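Local coordinates for protein carboxylic ester hydrolase (Aspergillus niger, PDB 7K4O) that probably hydrolyses the ester bonds of tannins as a fungal serine esterase of the tannase and feruloyl esterase family, at residues A[64-69]-A[151-156]; A[277-282]-A[301-306]; A[510-515]-A[521-526]. All blocks are in the same frame, centred on the assembly; numbering follows the deposited sequence.

Interaction 1 of 3, residues A[64-69]-A[151-156]; sequences YSHDGI and AYKAHR
His-66 and Lys-153 reach for each other from opposite directions, the imidazole from the end of a strand and the lysine from a helix. They meet 4.1 Å apart at His-66 NE2 and Lys-153 CE, the methylene lying obliquely to the ring. The lysine chain leaves with CG pointing opposite to the backbone N (chi1 -172°) and bends at chi3, which puts NZ beside the ring, in a salt bridge with Glu-145. NZ still lies 4.4 Å from His-66 NE2, without a bond between them. The imidazole is gripped at both nitrogens, ND1 by Asp-72 and NE2 by Glu-157, which fixes its rotation. This is strand-to-helix packing in an alpha/beta-hydrolase fold, strand 50-66 of the central mixed sheet lying against helix 144-169. Tyr-64 approaches the next residue of the helix through water. That water, in the plane of the phenol ring at its edge, donates to Tyr-64 OH (2.7 Å) and to Ala-154 O (2.8 Å), bridging two oxygens that stand 4.5 Å apart. Tyr-64 OH is also hydrogen-bonded to Glu-157 OE1, the other oxygen of the carboxylate that holds His-66 NE2.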
loop_
_atom_site.group_PDB
_atom_site.type_symbol
_atom_site.label_atom_id
_atom_site.label_comp_id
_atom_site.label_asym_id
_atom_site.label_seq_id
_atom_site.Cartn_x
_atom_site.Cartn_y
_atom_site.Cartn_z
ATOM N N TYR A 64 6.534 21.563 -15.149
ATOM C CA TYR A 64 5.348 22.081 -15.844
ATOM C C TYR A 64 4.490 22.858 -14.838
ATOM O O TYR A 64 4.748 22.803 -13.647
ATOM C CB TYR A 64 4.575 20.981 -16.557
ATOM C CG TYR A 64 3.847 19.985 -15.695
ATOM C CD1 TYR A 64 2.548 20.215 -15.273
ATOM C CD2 TYR A 64 4.422 18.790 -15.340
ATOM C CE1 TYR A 64 1.849 19.265 -14.545
ATOM C CE2 TYR A 64 3.755 17.836 -14.592
ATOM C CZ TYR A 64 2.454 18.058 -14.197
ATOM O OH TYR A 64 1.787 17.102 -13.483
ATOM N N SER A 65 3.488 23.547 -15.351
ATOM C CA SER A 65 2.578 24.319 -14.486
ATOM C C SER A 65 1.144 24.225 -14.988
ATOM O O SER A 65 0.916 23.967 -16.176
ATOM C CB SER A 65 3.030 25.734 -14.371
ATOM O OG SER A 65 3.050 26.383 -15.619
ATOM N N HIS A 66 0.194 24.428 -14.066
ATOM C CA HIS A 66 -1.235 24.498 -14.378
ATOM C C HIS A 66 -1.568 25.947 -14.699
ATOM O O HIS A 66 -1.379 26.807 -13.820
ATOM C CB HIS A 66 -2.085 24.015 -13.216
ATOM C CG HIS A 66 -1.920 22.567 -12.924
ATOM N ND1 HIS A 66 -0.919 22.104 -12.136
ATOM C CD2 HIS A 66 -2.625 21.488 -13.319
ATOM C CE1 HIS A 66 -1.020 20.754 -12.060
ATOM N NE2 HIS A 66 -2.042 20.367 -12.801
ATOM N N ASP A 67 -2.102 26.155 -15.870
ATOM C CA ASP A 67 -2.548 27.494 -16.324
ATOM C C ASP A 67 -3.515 28.069 -15.280
ATOM O O ASP A 67 -4.421 27.393 -14.861
ATOM C CB ASP A 67 -3.183 27.421 -17.686
ATOM C CG ASP A 67 -2.248 26.913 -18.781
ATOM O OD1 ASP A 67 -1.015 26.837 -18.505
ATOM O OD2 ASP A 67 -2.786 26.527 -19.861
ATOM N N GLY A 68 -3.302 29.321 -14.905
ATOM C CA GLY A 68 -4.275 30.038 -14.040
ATOM C C GLY A 68 -3.960 29.883 -12.571
ATOM O O GLY A 68 -4.628 30.568 -11.760
ATOM N N ILE A 69 -3.039 28.981 -12.165
ATOM C CA ILE A 69 -2.679 28.798 -10.736
ATOM C C ILE A 69 -1.388 29.559 -10.466
ATOM O O ILE A 69 -0.292 29.138 -10.857
ATOM C CB ILE A 69 -2.599 27.332 -10.297
ATOM C CG1 ILE A 69 -3.838 26.539 -10.713
ATOM C CG2 ILE A 69 -2.294 27.259 -8.824
ATOM C CD1 ILE A 69 -3.889 25.092 -10.242
ATOM N N ALA A 151 -4.639 13.237 -4.553
ATOM C CA ALA A 151 -5.728 12.261 -4.699
ATOM C C ALA A 151 -5.552 11.459 -5.986
ATOM O O ALA A 151 -5.647 10.235 -5.887
ATOM C CB ALA A 151 -7.084 12.922 -4.658
ATOM N N TYR A 152 -5.452 12.142 -7.121
ATOM C CA TYR A 152 -5.435 11.430 -8.421
ATOM C C TYR A 152 -4.894 12.263 -9.566
ATOM O O TYR A 152 -4.553 11.662 -10.603
ATOM C CB TYR A 152 -6.838 10.915 -8.769
ATOM C CG TYR A 152 -7.862 11.967 -9.104
ATOM C CD1 TYR A 152 -7.968 12.486 -10.380
ATOM C CD2 TYR A 152 -8.753 12.453 -8.127
ATOM C CE1 TYR A 152 -8.934 13.440 -10.692
ATOM C CE2 TYR A 152 -9.731 13.385 -8.430
ATOM C CZ TYR A 152 -9.821 13.878 -9.711
ATOM O OH TYR A 152 -10.779 14.826 -10.025
ATOM N N LYS A 153 -4.821 13.572 -9.471
ATOM C CA LYS A 153 -4.567 14.343 -10.704
ATOM C C LYS A 153 -3.090 14.248 -11.079
ATOM O O LYS A 153 -2.762 14.254 -12.305
ATOM C CB LYS A 153 -5.026 15.800 -10.544
ATOM C CG LYS A 153 -4.979 16.615 -11.808
ATOM C CD LYS A 153 -5.838 17.916 -11.720
ATOM C CE LYS A 153 -5.292 18.898 -10.697
ATOM N NZ LYS A 153 -5.977 20.210 -10.797
ATOM N N ALA A 154 -2.173 14.272 -10.131
ATOM C CA ALA A 154 -0.720 14.258 -10.422
ATOM C C ALA A 154 -0.338 12.967 -11.179
ATOM O O ALA A 154 0.465 13.026 -12.149
ATOM C CB ALA A 154 0.098 14.350 -9.139
ATOM N N HIS A 155 -0.904 11.847 -10.795
ATOM C CA HIS A 155 -0.553 10.573 -11.481
ATOM C C HIS A 155 -1.141 10.513 -12.894
ATOM O O HIS A 155 -0.479 9.994 -13.823
ATOM C CB HIS A 155 -0.976 9.376 -10.663
ATOM C CG HIS A 155 0.073 8.945 -9.715
ATOM N ND1 HIS A 155 1.295 8.402 -10.170
ATOM C CD2 HIS A 155 0.148 9.055 -8.373
ATOM C CE1 HIS A 155 2.050 8.185 -9.112
ATOM N NE2 HIS A 155 1.371 8.542 -7.995
ATOM N N ARG A 156 -2.313 11.074 -13.093
ATOM C CA ARG A 156 -2.896 11.182 -14.449
ATOM C C ARG A 156 -1.953 11.979 -15.355
ATOM O O ARG A 156 -1.677 11.547 -16.505
ATOM C CB ARG A 156 -4.279 11.810 -14.333
ATOM C CG ARG A 156 -4.979 12.038 -15.648
ATOM C CD ARG A 156 -5.054 10.798 -16.440
ATOM N NE ARG A 156 -5.983 11.026 -17.564
ATOM C CZ ARG A 156 -6.151 10.137 -18.548
ATOM N NH1 ARG A 156 -5.549 8.959 -18.521
ATOM N NH2 ARG A 156 -6.988 10.407 -19.521
HETATM O O HOH W 1 2.448 14.937 -11.945
#

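Interaction 2 of 3, residues A[277-282]-A[301-306]; sequences TIEGKP and KGIEVA
Ile-303 holds CG1 anti to its carbonyl carbon (chi1 -75°) and continues almost straight through chi2 (168°), a combination that sends CD1 outward from the helix to the backbone of Ile-278 and Glu-279. Glu-279 has its CG opposite the backbone N (chi1 -169°) and is extended beyond it, so its chain passes across the isoleucine at about a right angle. The methyl meets the root of the glutamate rather than its carboxylate. CD1 of Ile-303 lies 3.3 Å from Glu-279 N and 3.4 Å from Glu-279 CB, close approaches for a methyl carbon; CG of Glu-279 is looser, 4.1 Å from the same Ile-303 CD1. On the other side of the peptide bond, Ile-278 C is 4.1 Å from Ile-303 CD1. The backbone that receives the methyl belongs to a type II beta turn from Ile-278 to Lys-281, closed by Lys-281 N to Ile-278 O at 3.0 Å, with Gly-280 at the positive-phi position. The turn begins on the last residue of a short 3-10 segment and leads into strand 282-285, while Ile-303 sits in the first turns of helix 300-310. Val-298, just ahead of that helix, packs on Ile-303 and is backbone-bonded to Gly-280 and Lys-281; the Ile-278 side chain rests on helix 238-252. Between the two segments no hydrogen bond forms: the contact is van der Waals packing of one buried methyl on a peptide unit and an aliphatic stem, which implies that its hold depends on fit of shape and not on charge.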
loop_
_atom_site.group_PDB
_atom_site.type_symbol
_atom_site.label_atom_id
_atom_site.label_comp_id
_atom_site.label_asym_id
_atom_site.label_seq_id
_atom_site.Cartn_x
_atom_site.Cartn_y
_atom_site.Cartn_z
ATOM N N THR A 277 -5.353 -17.895 26.793
ATOM C CA THR A 277 -4.384 -18.965 27.156
ATOM C C THR A 277 -3.008 -18.377 27.438
ATOM O O THR A 277 -2.151 -19.102 27.993
ATOM C CB THR A 277 -4.289 -20.021 26.059
ATOM O OG1 THR A 277 -3.781 -19.387 24.880
ATOM C CG2 THR A 277 -5.629 -20.668 25.793
ATOM N N ILE A 278 -2.762 -17.123 27.090
ATOM C CA ILE A 278 -1.417 -16.501 27.253
ATOM C C ILE A 278 -1.331 -15.821 28.623
ATOM O O ILE A 278 -0.230 -15.433 29.023
ATOM C CB ILE A 278 -1.117 -15.529 26.084
ATOM C CG1 ILE A 278 -1.230 -16.265 24.749
ATOM C CG2 ILE A 278 0.250 -14.882 26.243
ATOM C CD1 ILE A 278 -1.274 -15.350 23.534
ATOM N N GLU A 279 -2.458 -15.629 29.298
ATOM C CA GLU A 279 -2.442 -14.967 30.626
ATOM C C GLU A 279 -1.467 -15.704 31.557
ATOM O O GLU A 279 -1.506 -16.927 31.595
ATOM C CB GLU A 279 -3.817 -14.941 31.266
ATOM C CG GLU A 279 -3.829 -14.039 32.484
ATOM C CD GLU A 279 -5.174 -13.907 33.158
ATOM O OE1 GLU A 279 -5.170 -13.618 34.376
ATOM O OE2 GLU A 279 -6.212 -14.080 32.471
ATOM N N GLY A 280 -0.598 -14.956 32.222
ATOM C CA GLY A 280 0.378 -15.501 33.178
ATOM C C GLY A 280 1.719 -15.801 32.536
ATOM O O GLY A 280 2.677 -16.004 33.270
ATOM N N LYS A 281 1.842 -15.790 31.213
ATOM C CA LYS A 281 3.149 -16.093 30.591
ATOM C C LYS A 281 4.115 -14.960 30.900
ATOM O O LYS A 281 3.784 -13.787 30.806
ATOM C CB LYS A 281 3.002 -16.330 29.091
ATOM C CG LYS A 281 2.430 -17.695 28.723
ATOM C CD LYS A 281 3.511 -18.644 28.207
ATOM C CE LYS A 281 3.256 -20.119 28.467
ATOM N NZ LYS A 281 2.038 -20.621 27.784
ATOM N N PRO A 282 5.357 -15.268 31.310
ATOM C CA PRO A 282 6.315 -14.217 31.629
ATOM C C PRO A 282 6.821 -13.527 30.362
ATOM O O PRO A 282 6.941 -14.149 29.322
ATOM C CB PRO A 282 7.474 -14.958 32.315
ATOM C CG PRO A 282 7.371 -16.386 31.789
ATOM C CD PRO A 282 5.903 -16.628 31.489
ATOM N N LYS A 301 -5.825 -7.676 31.993
ATOM C CA LYS A 301 -6.172 -6.367 31.394
ATOM C C LYS A 301 -5.455 -6.249 30.044
ATOM O O LYS A 301 -6.056 -5.670 29.145
ATOM C CB LYS A 301 -5.750 -5.208 32.286
ATOM C CG LYS A 301 -6.669 -4.909 33.458
ATOM C CD LYS A 301 -6.028 -3.899 34.406
ATOM C CE LYS A 301 -6.738 -3.694 35.725
ATOM N NZ LYS A 301 -7.933 -2.850 35.537
ATOM N N GLY A 302 -4.218 -6.736 29.940
ATOM C CA GLY A 302 -3.444 -6.702 28.679
ATOM C C GLY A 302 -4.138 -7.532 27.622
ATOM O O GLY A 302 -4.285 -7.071 26.462
ATOM N N ILE A 303 -4.591 -8.714 27.999
ATOM C CA ILE A 303 -5.371 -9.598 27.103
ATOM C C ILE A 303 -6.681 -8.899 26.720
ATOM O O ILE A 303 -7.094 -8.998 25.559
ATOM C CB ILE A 303 -5.583 -10.971 27.757
ATOM C CG1 ILE A 303 -4.274 -11.751 27.699
ATOM C CG2 ILE A 303 -6.737 -11.712 27.110
ATOM C CD1 ILE A 303 -4.282 -12.976 28.549
ATOM N N GLU A 304 -7.355 -8.246 27.658
ATOM C CA GLU A 304 -8.640 -7.574 27.349
ATOM C C GLU A 304 -8.392 -6.460 26.300
ATOM O O GLU A 304 -9.178 -6.368 25.344
ATOM C CB GLU A 304 -9.272 -6.987 28.617
ATOM C CG GLU A 304 -10.683 -6.478 28.405
ATOM C CD GLU A 304 -11.302 -5.825 29.647
ATOM O OE1 GLU A 304 -10.534 -5.297 30.520
ATOM O OE2 GLU A 304 -12.531 -5.775 29.705
ATOM N N VAL A 305 -7.357 -5.663 26.484
ATOM C CA VAL A 305 -6.993 -4.601 25.515
ATOM C C VAL A 305 -6.713 -5.285 24.167
ATOM O O VAL A 305 -7.283 -4.838 23.139
ATOM C CB VAL A 305 -5.812 -3.759 25.986
ATOM C CG1 VAL A 305 -5.211 -2.951 24.840
ATOM C CG2 VAL A 305 -6.253 -2.838 27.124
ATOM N N ALA A 306 -5.927 -6.356 24.162
ATOM C CA ALA A 306 -5.487 -6.975 22.895
ATOM C C ALA A 306 -6.716 -7.523 22.196
ATOM O O ALA A 306 -6.830 -7.374 20.964
ATOM C CB ALA A 306 -4.442 -8.042 23.098
#

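Interaction 3 of 3, residues A[510-515]-A[521-526]; sequences QNQQLC and PLWTNN. With NAG (2-acetamido-2-deoxy-beta-D-glucopyranose), chain B.
The contact lies beside the Cys-515 to Cys-532 disulfide, which joins segment 510-515 to strand 529-533: Cys-515 packs on Pro-521 of strand 520-524, while segment 510-515 also borders a glycan and strand 520-524 the calcium site. SG of Cys-515 sits over one face of the Pro-521 ring, an apolar contact 3.6 Å from Pro-521 CA and 3.9 Å from Pro-521 CB. The cysteine sets SG anti to its carbonyl carbon (chi1 -63°), which turns the sulfur to the proline. Toward the start of strand 511-514, Gln-512 and Trp-523 cross at about a right angle, amide and indole planes 84° apart. Gln-512 OE1 comes to the edge of the indole, near its plane, 4.1 Å from Trp-523 CZ2, too long to be more than a loose contact. Lys-258, a calcium ligand residue, makes a cation-pi contact with the indole. On strand 511-514, Gln-513 NE2 donates to Asn-511 OD1 over 3.0 Å, in the carbonyl plane and on a lone pair. That bond helps fix the rotation of the Asn-511 amide, whose ND2 gives a nearly straight bond (169°) to O6 of the N-acetylglucosamine at 2.8 Å; Thr-501 OG1 binds the same sugar. Asn-499 OD1 accepts from both Asn-511 ND2 and Gln-513 NE2, tying the two amides to the adjacent strand. Strand 511-514 is an outer strand of the small antiparallel sheet with 498-502 and 476-477, whereas 520-524 pairs antiparallel with 529-533, whose Met-530 touches both Cys-515 and Trp-523.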
loop_
_atom_site.group_PDB
_atom_site.type_symbol
_atom_site.label_atom_id
_atom_site.label_comp_id
_atom_site.label_asym_id
_atom_site.label_seq_id
_atom_site.Cartn_x
_atom_site.Cartn_y
_atom_site.Cartn_z
ATOM N N GLN A 510 15.104 -19.040 -1.475
ATOM C CA GLN A 510 14.151 -20.111 -1.821
ATOM C C GLN A 510 12.867 -19.536 -2.431
ATOM O O GLN A 510 12.430 -18.427 -2.042
ATOM C CB GLN A 510 13.817 -20.951 -0.602
ATOM C CG GLN A 510 15.039 -21.738 -0.139
ATOM C CD GLN A 510 14.776 -22.881 0.815
ATOM O OE1 GLN A 510 13.646 -23.136 1.267
ATOM N NE2 GLN A 510 15.868 -23.558 1.136
ATOM N N ASN A 511 12.302 -20.300 -3.342
ATOM C CA ASN A 511 11.042 -19.969 -4.027
ATOM C C ASN A 511 9.850 -20.426 -3.209
ATOM O O ASN A 511 9.916 -21.467 -2.561
ATOM C CB ASN A 511 11.005 -20.587 -5.412
ATOM C CG ASN A 511 9.794 -20.116 -6.195
ATOM O OD1 ASN A 511 8.821 -20.861 -6.324
ATOM N ND2 ASN A 511 9.828 -18.862 -6.659
ATOM N N GLN A 512 8.770 -19.650 -3.260
ATOM C CA GLN A 512 7.425 -20.046 -2.787
ATOM C C GLN A 512 6.367 -19.435 -3.701
ATOM O O GLN A 512 6.683 -18.519 -4.480
ATOM C CB GLN A 512 7.178 -19.572 -1.356
ATOM C CG GLN A 512 7.792 -20.513 -0.324
ATOM C CD GLN A 512 7.352 -20.207 1.093
ATOM O OE1 GLN A 512 6.220 -19.812 1.360
ATOM N NE2 GLN A 512 8.288 -20.377 2.009
ATOM N N GLN A 513 5.200 -20.026 -3.665
ATOM C CA GLN A 513 4.043 -19.562 -4.425
ATOM C C GLN A 513 2.995 -19.020 -3.448
ATOM O O GLN A 513 2.800 -19.616 -2.380
ATOM C CB GLN A 513 3.526 -20.679 -5.298
ATOM C CG GLN A 513 4.538 -21.135 -6.375
ATOM C CD GLN A 513 4.939 -19.990 -7.282
ATOM O OE1 GLN A 513 4.075 -19.293 -7.789
ATOM N NE2 GLN A 513 6.236 -19.826 -7.520
ATOM N N LEU A 514 2.249 -17.999 -3.881
ATOM C CA LEU A 514 1.117 -17.435 -3.071
ATOM C C LEU A 514 -0.207 -17.740 -3.727
ATOM O O LEU A 514 -0.392 -17.524 -4.946
ATOM C CB LEU A 514 1.333 -15.932 -2.894
ATOM C CG LEU A 514 2.675 -15.433 -2.416
ATOM C CD1 LEU A 514 2.695 -13.900 -2.397
ATOM C CD2 LEU A 514 3.007 -15.958 -1.030
ATOM N N CYS A 515 -1.142 -18.307 -2.954
ATOM C CA CYS A 515 -2.519 -18.624 -3.384
ATOM C C CYS A 515 -3.294 -17.333 -3.697
ATOM O O CYS A 515 -3.098 -16.321 -2.983
ATOM C CB CYS A 515 -3.276 -19.399 -2.301
ATOM S SG CYS A 515 -2.509 -21.013 -1.970
ATOM N N PRO A 521 -3.719 -21.083 1.512
ATOM C CA PRO A 521 -2.653 -22.077 1.455
ATOM C C PRO A 521 -2.840 -23.162 2.518
ATOM O O PRO A 521 -3.216 -22.873 3.634
ATOM C CB PRO A 521 -1.382 -21.293 1.727
ATOM C CG PRO A 521 -1.853 -20.102 2.537
ATOM C CD PRO A 521 -3.208 -19.784 1.963
ATOM N N LEU A 522 -2.547 -24.390 2.141
ATOM C CA LEU A 522 -2.486 -25.503 3.128
ATOM C C LEU A 522 -1.389 -26.449 2.664
ATOM O O LEU A 522 -1.411 -26.865 1.479
ATOM C CB LEU A 522 -3.852 -26.176 3.172
ATOM C CG LEU A 522 -3.987 -27.264 4.242
ATOM C CD1 LEU A 522 -3.798 -26.641 5.608
ATOM C CD2 LEU A 522 -5.340 -27.969 4.116
ATOM N N TRP A 523 -0.410 -26.682 3.523
ATOM C CA TRP A 523 0.687 -27.632 3.200
ATOM C C TRP A 523 0.298 -29.036 3.679
ATOM O O TRP A 523 -0.307 -29.172 4.766
ATOM C CB TRP A 523 2.014 -27.196 3.789
ATOM C CG TRP A 523 2.499 -25.850 3.311
ATOM C CD1 TRP A 523 2.040 -24.621 3.703
ATOM C CD2 TRP A 523 3.618 -25.581 2.442
ATOM N NE1 TRP A 523 2.769 -23.619 3.120
ATOM C CE2 TRP A 523 3.733 -24.177 2.328
ATOM C CE3 TRP A 523 4.499 -26.382 1.717
ATOM C CZ2 TRP A 523 4.703 -23.567 1.526
ATOM C CZ3 TRP A 523 5.465 -25.782 0.929
ATOM C CH2 TRP A 523 5.562 -24.388 0.819
ATOM N N THR A 524 0.663 -30.023 2.869
ATOM C CA THR A 524 0.477 -31.474 3.143
ATOM C C THR A 524 1.844 -32.161 3.135
ATOM O O THR A 524 2.873 -31.527 2.761
ATOM C CB THR A 524 -0.492 -32.070 2.120
ATOM O OG1 THR A 524 0.003 -31.771 0.816
ATOM C CG2 THR A 524 -1.900 -31.536 2.262
ATOM N N ASN A 525 1.876 -33.437 3.523
ATOM C CA ASN A 525 3.088 -34.283 3.363
ATOM C C ASN A 525 4.216 -33.682 4.193
ATOM O O ASN A 525 5.302 -33.372 3.632
ATOM C CB ASN A 525 3.480 -34.455 1.891
ATOM C CG ASN A 525 2.421 -35.216 1.114
ATOM O OD1 ASN A 525 1.908 -36.234 1.565
ATOM N ND2 ASN A 525 2.032 -34.709 -0.038
ATOM N N ASN A 526 3.971 -33.514 5.492
ATOM C CA ASN A 526 5.005 -33.001 6.424
ATOM C C ASN A 526 5.584 -31.693 5.873
ATOM O O ASN A 526 6.830 -31.556 5.811
ATOM C CB ASN A 526 6.129 -34.025 6.662
ATOM C CG ASN A 526 6.987 -33.671 7.869
ATOM O OD1 ASN A 526 6.461 -33.266 8.908
ATOM N ND2 ASN A 526 8.304 -33.786 7.750
HETATM C C1 NAG B . 10.186 -16.404 -9.347
HETATM C C2 NAG B . 10.886 -15.903 -10.575
HETATM C C3 NAG B . 12.197 -16.682 -10.758
HETATM C C4 NAG B . 13.042 -16.577 -9.490
HETATM C C5 NAG B . 12.197 -17.065 -8.320
HETATM C C6 NAG B . 12.911 -16.957 -6.971
HETATM C C7 NAG B . 9.577 -15.013 -12.369
HETATM C C8 NAG B . 8.689 -15.095 -13.523
HETATM N N2 NAG B . 10.036 -16.079 -11.702
HETATM O O3 NAG B . 12.928 -16.100 -11.849
HETATM O O4 NAG B . 14.175 -17.468 -9.689
HETATM O O5 NAG B . 11.024 -16.252 -8.242
HETATM O O6 NAG B . 12.065 -17.360 -5.936
HETATM O O7 NAG B . 9.895 -13.900 -12.090
#

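Overall arrangement
Followed from the N terminus, the three contacts come in series and none nests in or crosses another. Interaction 1 closes a loop of 81 residues and joins strand 50-66 of the central mixed sheet to helix 144-169. Interaction 2 closes a shorter one of 18 residues, containing strands 282-285 and 294-297, and lies on the opposite side of the chain's centre, its centre about 51 Å from that of interaction 1. Interaction 3 spans only five residues near the C-terminal end and ties two small antiparallel sheets together; its centre is about 32 Å from that of interaction 2, with nearest atoms about 21 Å apart. The three contacts do not touch.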